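PDB 4HXY: Plm1 from Streptomyces sp. HK803, which probably reduces the beta-keto group of a polyketide intermediate with NADPH, serving as the ketoreductase domain of the first module in phoslactomycin biosynthesis. Local coordinates for residues 186-192 / 212-218; 115-120 / 325-331; 171-175 / 428-433; 71-75 / 285-290. One frame throughout, in Å; residues are numbered along the deposited sequence.

Contact 1: 186-192 / 212-218; sequences PKGTVLI and SADRILL
Val190 hands its N-H to Arg215 O and takes the N-H of Leu217 on its own O, the in-register parallel pairing of a beta-alpha-beta unit in the NADP-binding Rossmann fold, with helix 198-210 forming the connection. This is the tight part of the contact. The bond from Leu217 N to Val190 O is 2.8 Å long and nearly straight at 176°, and Ile192 N repeats it on Leu217 O. On the sheet face turned to helices 198-210 and 229-237, the methyl CD1 of Ile192 lies beside Ile216 CG2 and Leu218 CD2, 4.1 Å from each, the three side chains pointing the same way. An extended chain places it there, CG1 lying anti to the carbonyl carbon (chi1 -55°) and CD1 anti again at chi2. On the other face, Leu191 CD1 leans over Leu217 CB at 4.0 Å, while Arg215 sends its guanidinium away to a salt bridge with Glu266.

The regular ladder gives way at the opposite, more open end, where Lys187 and Asp214 are exposed. Gly188 O there is gripped by two amides from one face of its plane, Asp214 N at 2.9 Å and the longer Arg215 N. A water accepts from Gly188 N and donates to Ser212 O. Beyond it, Ser212 OG donates to Pro186 O across 2.7 Å, tilted 26° from that carbonyl's plane.

Contact 2: 115-120 / 325-331; sequences RVAGLE and GIWGAAG
Glu120 OE2 receives the backbone N-H of Gly331 at 2.8 Å and 161°, on the anti side of the carboxylate and close to its plane. The side chain runs extended beyond CG to make this reach, and its other oxygen, OE1, accepts the N-H of Ile285, so one carboxylate fastens two loops to the end of helix 105-120.

Between this polar end and the arginine at the other, methyl groups pack against backbone. Both methyls of Val116 flank Ala329 O, CG1 standing 3.6 Å from it. Leu119 CD1 presses on the peptide that follows Gly328, 3.5 Å from Gly328 C, and the adjacent Ala329 N is buried with no partner in the model. Gly328 has positive phi (92°), and its backbone angles alone call for glycine, since a CB would be jammed against the preceding carbonyl O; it would probably also crowd Leu119 CD1 and Arg115 CB.

Arg115 bends at chi3 (-80°), laying one face of its guanidinium against Ile326 O. NE is 3.2 Å from Ile326 O but poorly angled for a bond, whereas NH2 makes a weak one to Gly325 O. With a leucine in place of Arg115, Gly325 O would probably lose this charged donor and Gln160 its weak link to NH1.

In modular polyketide synthase ketoreductases a structural subdomain packs on a catalytic one, and this meeting of helix 105-120 with the turn that leaves the weakly bonded helix 324-327 at Gly328 is consistent with that two-part design.

Contact 3: 171-175 / 428-433; sequences RRLVT and PLFGSF
Leu173 meets the edge of the Phe430 ring and approaches Phe433 aslant. It runs alongside Phe430, pointing the same way, with CD1 near the ring plane and 3.9 Å from Phe430 CE1. The same methyl lies 3.8 Å from Phe433 CE2. CG anti to the backbone N (chi1 -173°) carries CD1 to both rings. Phe433 turns its edge to the strand itself, with CE2 3.2 Å from Leu173 O and Thr175 CG2 farther round the rim.

Strand 167-175 pairs antiparallel with strand 6-14, consistent with a place in the structural subdomain of a modular ketoreductase. A 3-10 segment following helix 414-421 docks alongside it through a single direct backbone bond: Leu173 N gives its hydrogen to Leu429 O at 2.9 Å and 166°. A water donates to Leu173 O and Leu429 O and accepts from Ser432 N, stitching the two backbones beyond that bond. Phe430 meets Trp327, Phe417 and Phe421 edge to face.

The two arginines take different courses. Arg171 extends alongside the Leu429 side chain, NH1 3.4 Å from Leu429 CD1, on its way to Glu10 and Gln160. Arg172 bends at chi2, crosses Pro428 at about a right angle and lays a guanidinium face over Pro428 O. A methionine in place of Arg172 would probably leave Glu158 without its salt-bridge mate. Arg172 NH1 also binds Arg171 O at 3.0 Å, from above that carbonyl's plane.

Contact 4: 71-75 / 285-290; sequences LAALH and IAETGA
Leu71 spreads its two methyls over the turn of 285-290: CD2 lies 3.4 Å from Thr288 O and extends on to the carbonyl carbon of Gly289, while CD1 meets Ile285 CG2 at 3.8 Å. The Leu71 and Ile285 side chains run antiparallel alongside one another, so branch touches branch along their flanks. CG anti to the backbone N (chi1 -176°) swings the isopropyl end of Leu71 across to the loop. Leu74, nearly one helical turn along, adds CD1 against the same Ile285 CG2 at 4.1 Å, from a different angle, and also packs on Leu113 and Ala117 of helix 105-120.

His75 supplies the polar half. Its NE2 donates to Thr288 O at 2.8 Å, with the oxygen close to the ring plane though the N-H is bent to 142°. Ile285 O stands at the same ring edge, 3.0 Å from His75 CE1, and itself accepts Thr288 N within the 3-10 turn. Leu71 O from the preceding turn of helix 67-77 lies above one face of the imidazole, offset toward its rim.

In the fold, the contact joins helix 67-77, probably of the N-terminal structural subdomain, to the KR-family loop leading into helix 290-310, where Gly289 is the N-cap residue. Thr288 OG1 turns back to Arg284 O, so this polar side chain is engaged inside the loop. With carbonyl oxygens at its edge and over a face, His75 would probably favour a hydrogen on NE2, as in the neutral NE2-H form or the imidazolium.

How the contacts relate
Contact 2 is the most buried and the hub: it touches contact 3 through Arg171 NH1 on Ile326 O and Trp327 on Phe430, and contact 4 through Ala117 on Leu74 and Ile285. Contacts 3 and 4, part buried and part exposed, lie about 28 Å apart between centres and do not touch. Contact 1, also partly buried with one open end, stands away from all three, across the chain's centre from contacts 2 and 4. Its parallel backbone ladder joins consecutive strands within one unit of the fold, whereas the others bring together elements more than 200 residues apart and depend more on side chains: a carboxylate and a guanidinium in 2, aromatic edges in 3, an imidazole and leucines in 4.

Contact 1: 186-192 / 212-218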
loop_
_atom_site.group_PDB
_atom_site.type_symbol
_atom_site.label_atom_id
_atom_site.label_comp_id
_atom_site.label_asym_id
_atom_site.label_seq_id
_atom_site.Cartn_x
_atom_site.Cartn_y
_atom_site.Cartn_z
ATOM N N PRO A 186 21.264 -9.513 9.971
ATOM C CA PRO A 186 21.109 -10.265 8.736
ATOM C C PRO A 186 22.408 -10.921 8.292
ATOM O O PRO A 186 23.483 -10.323 8.421
ATOM C CB PRO A 186 20.718 -9.189 7.720
ATOM C CG PRO A 186 21.221 -7.936 8.272
ATOM C CD PRO A 186 21.117 -8.064 9.750
ATOM N N LYS A 187 22.286 -12.122 7.762
ATOM C CA LYS A 187 23.442 -12.970 7.421
ATOM C C LYS A 187 23.516 -13.253 5.934
ATOM O O LYS A 187 22.519 -13.116 5.194
ATOM C CB LYS A 187 23.337 -14.290 8.199
ATOM C CG LYS A 187 23.452 -14.067 9.710
ATOM C CD LYS A 187 23.027 -15.261 10.506
ATOM C CE LYS A 187 22.874 -14.886 11.963
ATOM N NZ LYS A 187 21.733 -13.961 12.233
ATOM N N GLY A 188 24.700 -13.664 5.481
ATOM C CA GLY A 188 24.866 -14.059 4.093
ATOM C C GLY A 188 24.796 -12.865 3.170
ATOM O O GLY A 188 25.370 -11.814 3.473
ATOM N N THR A 189 24.079 -13.041 2.056
ATOM C CA THR A 189 23.915 -11.991 1.051
ATOM C C THR A 189 22.628 -11.201 1.298
ATOM O O THR A 189 21.531 -11.787 1.353
ATOM C CB THR A 189 23.901 -12.599 -0.343
ATOM O OG1 THR A 189 25.179 -13.229 -0.567
ATOM C CG2 THR A 189 23.668 -11.555 -1.410
ATOM N N VAL A 190 22.791 -9.887 1.449
ATOM C CA VAL A 190 21.689 -8.955 1.682
ATOM C C VAL A 190 21.509 -8.163 0.395
ATOM O O VAL A 190 22.455 -7.518 -0.071
ATOM C CB VAL A 190 22.012 -8.016 2.850
ATOM C CG1 VAL A 190 20.867 -7.045 3.116
ATOM C CG2 VAL A 190 22.273 -8.827 4.110
ATOM N N LEU A 191 20.313 -8.248 -0.189
ATOM C CA LEU A 191 19.977 -7.548 -1.427
ATOM C C LEU A 191 19.071 -6.366 -1.092
ATOM O O LEU A 191 17.992 -6.550 -0.556
ATOM C CB LEU A 191 19.291 -8.503 -2.403
ATOM C CG LEU A 191 18.759 -7.910 -3.707
ATOM C CD1 LEU A 191 19.939 -7.393 -4.535
ATOM C CD2 LEU A 191 17.936 -8.960 -4.464
ATOM N N ILE A 192 19.512 -5.163 -1.427
ATOM C CA ILE A 192 18.755 -3.963 -1.140
ATOM C C ILE A 192 18.364 -3.319 -2.470
ATOM O O ILE A 192 19.204 -2.752 -3.168
ATOM C CB ILE A 192 19.537 -2.985 -0.243
ATOM C CG1 ILE A 192 19.999 -3.667 1.056
ATOM C CG2 ILE A 192 18.683 -1.743 0.048
ATOM C CD1 ILE A 192 20.956 -2.831 1.923
ATOM N N SER A 212 27.293 -8.368 10.503
ATOM C CA SER A 212 26.694 -9.701 10.487
ATOM C C SER A 212 26.652 -10.375 9.120
ATOM O O SER A 212 26.559 -11.595 9.037
ATOM C CB SER A 212 25.260 -9.615 11.039
ATOM O OG SER A 212 24.491 -8.668 10.309
ATOM N N ALA A 213 26.632 -9.588 8.054
ATOM C CA ALA A 213 26.472 -10.116 6.704
ATOM C C ALA A 213 27.799 -10.446 6.038
ATOM O O ALA A 213 28.840 -9.878 6.388
ATOM C CB ALA A 213 25.681 -9.131 5.821
ATOM N N ASP A 214 27.742 -11.343 5.052
ATOM C CA ASP A 214 28.901 -11.615 4.179
ATOM C C ASP A 214 28.992 -10.643 3.001
ATOM O O ASP A 214 30.088 -10.228 2.630
ATOM C CB ASP A 214 28.828 -13.040 3.623
ATOM C CG ASP A 214 29.119 -14.113 4.668
ATOM O OD1 ASP A 214 29.806 -13.814 5.684
ATOM O OD2 ASP A 214 28.639 -15.270 4.470
ATOM N N ARG A 215 27.849 -10.296 2.409
ATOM C CA ARG A 215 27.787 -9.513 1.168
ATOM C C ARG A 215 26.590 -8.584 1.185
ATOM O O ARG A 215 25.501 -9.005 1.548
ATOM C CB ARG A 215 27.613 -10.407 -0.043
ATOM C CG ARG A 215 28.710 -11.358 -0.283
ATOM C CD ARG A 215 28.656 -11.797 -1.716
ATOM N NE ARG A 215 29.543 -12.936 -1.921
ATOM C CZ ARG A 215 29.740 -13.514 -3.092
ATOM N NH1 ARG A 215 29.116 -13.052 -4.178
ATOM N NH2 ARG A 215 30.563 -14.550 -3.171
ATOM N N ILE A 216 26.806 -7.342 0.770
ATOM C CA ILE A 216 25.731 -6.368 0.633
ATOM C C ILE A 216 25.654 -5.951 -0.831
ATOM O O ILE A 216 26.637 -5.471 -1.398
ATOM C CB ILE A 216 25.952 -5.160 1.554
ATOM C CG1 ILE A 216 25.993 -5.617 3.006
ATOM C CG2 ILE A 216 24.832 -4.117 1.361
ATOM C CD1 ILE A 216 26.517 -4.566 3.962
ATOM N N LEU A 217 24.509 -6.199 -1.452
ATOM C CA LEU A 217 24.290 -5.870 -2.859
ATOM C C LEU A 217 23.251 -4.755 -2.960
ATOM O O LEU A 217 22.120 -4.893 -2.466
ATOM C CB LEU A 217 23.816 -7.089 -3.628
ATOM C CG LEU A 217 24.767 -8.288 -3.789
ATOM C CD1 LEU A 217 24.270 -9.136 -4.931
ATOM C CD2 LEU A 217 26.188 -7.844 -4.071
ATOM N N LEU A 218 23.652 -3.658 -3.601
ATOM C CA LEU A 218 22.793 -2.493 -3.786
ATOM C C LEU A 218 22.316 -2.535 -5.227
ATOM O O LEU A 218 23.125 -2.484 -6.165
ATOM C CB LEU A 218 23.545 -1.205 -3.525
ATOM C CG LEU A 218 24.280 -1.050 -2.203
ATOM C CD1 LEU A 218 24.910 0.323 -2.186
ATOM C CD2 LEU A 218 23.371 -1.258 -0.973
HETATM O O HOH W 1 26.872 -13.749 7.204
#

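Contact 2: 115-120 / 325-331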
loop_
_atom_site.group_PDB
_atom_site.type_symbol
_atom_site.label_atom_id
_atom_site.label_comp_id
_atom_site.label_asym_id
_atom_site.label_seq_id
_atom_site.Cartn_x
_atom_site.Cartn_y
_atom_site.Cartn_z
ATOM N N ARG A 115 -8.951 5.306 -1.798
ATOM C CA ARG A 115 -8.753 6.323 -0.762
ATOM C C ARG A 115 -8.326 7.683 -1.327
ATOM O O ARG A 115 -8.790 8.725 -0.865
ATOM C CB ARG A 115 -7.748 5.848 0.290
ATOM C CG ARG A 115 -8.322 4.775 1.241
ATOM C CD ARG A 115 -7.344 4.383 2.350
ATOM N NE ARG A 115 -6.321 3.434 1.876
ATOM C CZ ARG A 115 -6.427 2.114 1.927
ATOM N NH1 ARG A 115 -7.488 1.522 2.469
ATOM N NH2 ARG A 115 -5.455 1.362 1.457
ATOM N N VAL A 116 -7.455 7.672 -2.325
ATOM C CA VAL A 116 -7.062 8.896 -3.008
ATOM C C VAL A 116 -8.265 9.514 -3.762
ATOM O O VAL A 116 -8.442 10.730 -3.749
ATOM C CB VAL A 116 -5.873 8.642 -3.926
ATOM C CG1 VAL A 116 -5.521 9.909 -4.691
ATOM C CG2 VAL A 116 -4.672 8.155 -3.098
ATOM N N ALA A 117 -9.098 8.678 -4.374
ATOM C CA ALA A 117 -10.333 9.158 -5.012
ATOM C C ALA A 117 -11.226 9.916 -4.020
ATOM O O ALA A 117 -11.788 10.966 -4.354
ATOM C CB ALA A 117 -11.081 8.005 -5.679
ATOM N N GLY A 118 -11.331 9.403 -2.793
ATOM C CA GLY A 118 -12.090 10.071 -1.734
ATOM C C GLY A 118 -11.555 11.459 -1.438
ATOM O O GLY A 118 -12.337 12.390 -1.158
ATOM N N LEU A 119 -10.238 11.627 -1.489
ATOM C CA LEU A 119 -9.616 12.927 -1.200
ATOM C C LEU A 119 -9.685 13.901 -2.401
ATOM O O LEU A 119 -9.831 15.116 -2.208
ATOM C CB LEU A 119 -8.153 12.769 -0.766
ATOM C CG LEU A 119 -7.935 11.901 0.463
ATOM C CD1 LEU A 119 -6.449 11.556 0.632
ATOM C CD2 LEU A 119 -8.480 12.637 1.691
ATOM N N GLU A 120 -9.603 13.378 -3.622
ATOM C CA GLU A 120 -9.608 14.221 -4.822
ATOM C C GLU A 120 -11.008 14.563 -5.314
ATOM O O GLU A 120 -11.185 15.600 -5.956
ATOM C CB GLU A 120 -8.836 13.556 -5.976
ATOM C CG GLU A 120 -7.360 13.404 -5.680
ATOM C CD GLU A 120 -6.548 12.908 -6.852
ATOM O OE1 GLU A 120 -7.116 12.691 -7.957
ATOM O OE2 GLU A 120 -5.322 12.741 -6.650
ATOM N N GLY A 325 -0.296 4.537 1.208
ATOM C CA GLY A 325 -1.115 3.362 0.972
ATOM C C GLY A 325 -1.999 3.007 2.150
ATOM O O GLY A 325 -2.766 2.028 2.085
ATOM N N ILE A 326 -1.870 3.746 3.263
ATOM C CA ILE A 326 -2.640 3.481 4.453
ATOM C C ILE A 326 -3.866 4.400 4.492
ATOM O O ILE A 326 -5.002 3.939 4.711
ATOM C CB ILE A 326 -1.800 3.695 5.747
ATOM C CG1 ILE A 326 -0.595 2.750 5.788
ATOM C CG2 ILE A 326 -2.703 3.513 7.010
ATOM C CD1 ILE A 326 -0.989 1.270 5.859
ATOM N N TRP A 327 -3.620 5.698 4.311
ATOM C CA TRP A 327 -4.712 6.664 4.329
ATOM C C TRP A 327 -4.884 7.545 3.111
ATOM O O TRP A 327 -5.945 8.166 2.969
ATOM C CB TRP A 327 -4.654 7.496 5.601
ATOM C CG TRP A 327 -3.386 8.250 5.903
ATOM C CD1 TRP A 327 -2.862 9.307 5.228
ATOM C CD2 TRP A 327 -2.545 8.047 7.050
ATOM N NE1 TRP A 327 -1.719 9.745 5.853
ATOM C CE2 TRP A 327 -1.514 9.002 6.983
ATOM C CE3 TRP A 327 -2.559 7.138 8.112
ATOM C CZ2 TRP A 327 -0.529 9.100 7.962
ATOM C CZ3 TRP A 327 -1.573 7.229 9.077
ATOM C CH2 TRP A 327 -0.564 8.197 8.989
ATOM N N GLY A 328 -3.874 7.607 2.242
ATOM C CA GLY A 328 -3.960 8.351 0.986
ATOM C C GLY A 328 -3.475 9.779 1.077
ATOM O O GLY A 328 -3.423 10.376 2.155
ATOM N N ALA A 329 -3.164 10.349 -0.091
ATOM C CA ALA A 329 -2.827 11.768 -0.228
ATOM C C ALA A 329 -3.219 12.168 -1.648
ATOM O O ALA A 329 -3.087 11.394 -2.568
ATOM C CB ALA A 329 -1.317 12.051 0.021
ATOM N N ALA A 330 -3.744 13.372 -1.811
ATOM C CA ALA A 330 -4.033 13.886 -3.147
ATOM C C ALA A 330 -2.784 13.834 -4.028
ATOM O O ALA A 330 -1.671 14.120 -3.579
ATOM C CB ALA A 330 -4.573 15.343 -3.060
ATOM N N GLY A 331 -2.986 13.477 -5.292
ATOM C CA GLY A 331 -1.891 13.394 -6.250
ATOM C C GLY A 331 -1.117 12.097 -6.226
ATOM O O GLY A 331 -0.247 11.878 -7.074
#

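Contact 3: 171-175 / 428-433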
loop_
_atom_site.group_PDB
_atom_site.type_symbol
_atom_site.label_atom_id
_atom_site.label_comp_id
_atom_site.label_asym_id
_atom_site.label_seq_id
_atom_site.Cartn_x
_atom_site.Cartn_y
_atom_site.Cartn_z
ATOM N N ARG A 171 -13.223 0.168 8.630
ATOM C CA ARG A 171 -11.753 0.301 8.767
ATOM C C ARG A 171 -11.377 1.467 9.668
ATOM O O ARG A 171 -11.986 2.543 9.592
ATOM C CB ARG A 171 -11.131 0.513 7.398
ATOM C CG ARG A 171 -9.635 0.347 7.363
ATOM C CD ARG A 171 -9.124 0.280 5.950
ATOM N NE ARG A 171 -7.659 0.289 5.899
ATOM C CZ ARG A 171 -6.901 1.364 5.721
ATOM N NH1 ARG A 171 -7.441 2.576 5.582
ATOM N NH2 ARG A 171 -5.582 1.215 5.717
ATOM N N ARG A 172 -10.381 1.228 10.515
ATOM C CA ARG A 172 -9.860 2.235 11.433
ATOM C C ARG A 172 -8.348 2.192 11.473
ATOM O O ARG A 172 -7.739 1.143 11.176
ATOM C CB ARG A 172 -10.358 1.954 12.833
ATOM C CG ARG A 172 -11.872 1.950 12.983
ATOM C CD ARG A 172 -12.430 3.330 12.854
ATOM N NE ARG A 172 -13.879 3.336 13.083
ATOM C CZ ARG A 172 -14.823 3.470 12.152
ATOM N NH1 ARG A 172 -14.511 3.607 10.869
ATOM N NH2 ARG A 172 -16.114 3.491 12.512
ATOM N N LEU A 173 -7.739 3.320 11.824
ATOM C CA LEU A 173 -6.296 3.408 12.045
ATOM C C LEU A 173 -6.109 3.753 13.500
ATOM O O LEU A 173 -6.689 4.734 13.970
ATOM C CB LEU A 173 -5.667 4.477 11.134
ATOM C CG LEU A 173 -4.152 4.698 11.014
ATOM C CD1 LEU A 173 -3.643 5.557 12.166
ATOM C CD2 LEU A 173 -3.382 3.344 10.874
ATOM N N VAL A 174 -5.399 2.899 14.227
ATOM C CA VAL A 174 -5.187 3.078 15.672
ATOM C C VAL A 174 -3.716 2.923 16.056
ATOM O O VAL A 174 -2.921 2.348 15.320
ATOM C CB VAL A 174 -6.009 2.083 16.480
ATOM C CG1 VAL A 174 -7.514 2.377 16.308
ATOM C CG2 VAL A 174 -5.647 0.632 16.116
ATOM N N THR A 175 -3.358 3.428 17.234
ATOM C CA THR A 175 -2.046 3.155 17.787
ATOM C C THR A 175 -1.864 1.667 18.106
ATOM O O THR A 175 -2.823 0.935 18.375
ATOM C CB THR A 175 -1.766 3.965 19.074
ATOM O OG1 THR A 175 -2.691 3.585 20.093
ATOM C CG2 THR A 175 -1.855 5.472 18.780
ATOM N N PRO A 428 -13.957 8.809 9.000
ATOM C CA PRO A 428 -14.141 8.000 10.206
ATOM C C PRO A 428 -12.936 7.103 10.530
ATOM O O PRO A 428 -12.887 6.519 11.605
ATOM C CB PRO A 428 -15.379 7.173 9.881
ATOM C CG PRO A 428 -15.431 7.112 8.415
ATOM C CD PRO A 428 -14.881 8.428 7.925
ATOM N N LEU A 429 -11.985 7.006 9.594
ATOM C CA LEU A 429 -10.775 6.202 9.788
ATOM C C LEU A 429 -10.008 6.588 11.051
ATOM O O LEU A 429 -9.431 5.712 11.704
ATOM C CB LEU A 429 -9.866 6.351 8.560
ATOM C CG LEU A 429 -8.597 5.501 8.536
ATOM C CD1 LEU A 429 -8.910 4.015 8.349
ATOM C CD2 LEU A 429 -7.658 5.989 7.438
ATOM N N PHE A 430 -9.998 7.881 11.392
ATOM C CA PHE A 430 -9.183 8.389 12.479
ATOM C C PHE A 430 -9.980 8.728 13.734
ATOM O O PHE A 430 -9.531 9.522 14.561
ATOM C CB PHE A 430 -8.451 9.634 12.008
ATOM C CG PHE A 430 -7.473 9.385 10.922
ATOM C CD1 PHE A 430 -6.345 8.625 11.176
ATOM C CD2 PHE A 430 -7.654 9.907 9.648
ATOM C CE1 PHE A 430 -5.412 8.393 10.190
ATOM C CE2 PHE A 430 -6.710 9.668 8.659
ATOM C CZ PHE A 430 -5.600 8.913 8.938
ATOM N N GLY A 431 -11.136 8.090 13.905
ATOM C CA GLY A 431 -11.960 8.329 15.101
ATOM C C GLY A 431 -11.235 8.315 16.442
ATOM O O GLY A 431 -11.551 9.098 17.341
ATOM N N SER A 432 -10.227 7.451 16.578
ATOM C CA SER A 432 -9.519 7.292 17.845
ATOM C C SER A 432 -8.589 8.475 18.180
ATOM O O SER A 432 -8.090 8.579 19.303
ATOM C CB SER A 432 -8.730 5.988 17.844
ATOM O OG SER A 432 -7.635 6.039 16.945
ATOM N N PHE A 433 -8.388 9.367 17.214
ATOM C CA PHE A 433 -7.576 10.578 17.388
ATOM C C PHE A 433 -8.419 11.856 17.497
ATOM O O PHE A 433 -7.877 12.956 17.623
ATOM C CB PHE A 433 -6.539 10.679 16.254
ATOM C CG PHE A 433 -5.662 9.466 16.169
ATOM C CD1 PHE A 433 -4.600 9.296 17.057
ATOM C CD2 PHE A 433 -5.937 8.465 15.264
ATOM C CE1 PHE A 433 -3.823 8.152 17.017
ATOM C CE2 PHE A 433 -5.173 7.319 15.218
ATOM C CZ PHE A 433 -4.107 7.164 16.082
HETATM O O HOH W 2 -9.284 5.437 14.552
HETATM O O HOH W 3 -5.538 4.996 18.567
#

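Contact 4: 71-75 / 285-290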
loop_
_atom_site.group_PDB
_atom_site.type_symbol
_atom_site.label_atom_id
_atom_site.label_comp_id
_atom_site.label_asym_id
_atom_site.label_seq_id
_atom_site.Cartn_x
_atom_site.Cartn_y
_atom_site.Cartn_z
ATOM N N LEU A 71 -9.537 3.016 -11.926
ATOM C CA LEU A 71 -9.076 4.188 -12.669
ATOM C C LEU A 71 -9.938 4.372 -13.922
ATOM O O LEU A 71 -10.409 5.469 -14.199
ATOM C CB LEU A 71 -7.607 4.053 -13.085
ATOM C CG LEU A 71 -7.013 5.286 -13.791
ATOM C CD1 LEU A 71 -6.812 6.443 -12.824
ATOM C CD2 LEU A 71 -5.681 4.984 -14.475
ATOM N N ALA A 72 -10.145 3.288 -14.658
ATOM C CA ALA A 72 -10.967 3.342 -15.860
ATOM C C ALA A 72 -12.406 3.793 -15.580
ATOM O O ALA A 72 -12.953 4.589 -16.338
ATOM C CB ALA A 72 -10.978 2.004 -16.583
ATOM N N ALA A 73 -13.001 3.286 -14.506
ATOM C CA ALA A 73 -14.358 3.676 -14.129
ATOM C C ALA A 73 -14.431 5.149 -13.782
ATOM O O ALA A 73 -15.379 5.840 -14.155
ATOM C CB ALA A 73 -14.847 2.826 -12.953
ATOM N N LEU A 74 -13.435 5.664 -13.065
ATOM C CA LEU A 74 -13.449 7.064 -12.684
ATOM C C LEU A 74 -13.300 7.946 -13.920
ATOM O O LEU A 74 -13.876 9.019 -13.972
ATOM C CB LEU A 74 -12.335 7.364 -11.647
ATOM C CG LEU A 74 -12.627 6.749 -10.280
ATOM C CD1 LEU A 74 -11.388 6.763 -9.370
ATOM C CD2 LEU A 74 -13.850 7.449 -9.588
ATOM N N HIS A 75 -12.538 7.499 -14.915
ATOM C CA HIS A 75 -12.447 8.244 -16.170
ATOM C C HIS A 75 -13.778 8.244 -16.925
ATOM O O HIS A 75 -14.094 9.217 -17.625
ATOM C CB HIS A 75 -11.345 7.686 -17.074
ATOM C CG HIS A 75 -9.965 7.912 -16.551
ATOM N ND1 HIS A 75 -9.651 8.918 -15.662
ATOM C CD2 HIS A 75 -8.812 7.242 -16.783
ATOM C CE1 HIS A 75 -8.363 8.854 -15.369
ATOM N NE2 HIS A 75 -7.830 7.856 -16.043
ATOM N N ILE A 285 -5.843 11.827 -10.306
ATOM C CA ILE A 285 -6.474 10.724 -10.989
ATOM C C ILE A 285 -6.955 11.164 -12.366
ATOM O O ILE A 285 -6.796 10.413 -13.342
ATOM C CB ILE A 285 -7.679 10.165 -10.169
ATOM C CG1 ILE A 285 -7.150 9.375 -8.967
ATOM C CG2 ILE A 285 -8.618 9.311 -11.051
ATOM C CD1 ILE A 285 -8.189 9.139 -7.872
ATOM N N ALA A 286 -7.495 12.378 -12.438
ATOM C CA ALA A 286 -8.019 12.912 -13.701
ATOM C C ALA A 286 -6.959 13.021 -14.799
ATOM O O ALA A 286 -7.313 13.006 -15.983
ATOM C CB ALA A 286 -8.671 14.271 -13.488
ATOM N N GLU A 287 -5.691 13.163 -14.403
ATOM C CA GLU A 287 -4.585 13.302 -15.327
ATOM C C GLU A 287 -3.756 12.018 -15.458
ATOM O O GLU A 287 -2.770 12.014 -16.187
ATOM C CB GLU A 287 -3.655 14.438 -14.879
ATOM C CG GLU A 287 -4.138 15.854 -15.220
ATOM C CD GLU A 287 -5.455 16.231 -14.602
ATOM O OE1 GLU A 287 -6.447 16.373 -15.355
ATOM O OE2 GLU A 287 -5.505 16.408 -13.364
ATOM N N THR A 288 -4.139 10.961 -14.752
ATOM C CA THR A 288 -3.404 9.686 -14.769
ATOM C C THR A 288 -4.026 8.676 -15.732
ATOM O O THR A 288 -5.145 8.225 -15.517
ATOM C CB THR A 288 -3.363 9.043 -13.369
ATOM O OG1 THR A 288 -2.778 9.947 -12.432
ATOM C CG2 THR A 288 -2.503 7.790 -13.392
ATOM N N GLY A 289 -3.304 8.298 -16.787
ATOM C CA GLY A 289 -3.756 7.228 -17.667
ATOM C C GLY A 289 -3.302 5.865 -17.177
ATOM O O GLY A 289 -2.430 5.798 -16.302
ATOM N N ALA A 290 -3.857 4.803 -17.760
ATOM C CA ALA A 290 -3.529 3.431 -17.372
ATOM C C ALA A 290 -2.042 3.148 -17.513
ATOM O O ALA A 290 -1.451 2.451 -16.671
ATOM C CB ALA A 290 -4.331 2.398 -18.185
#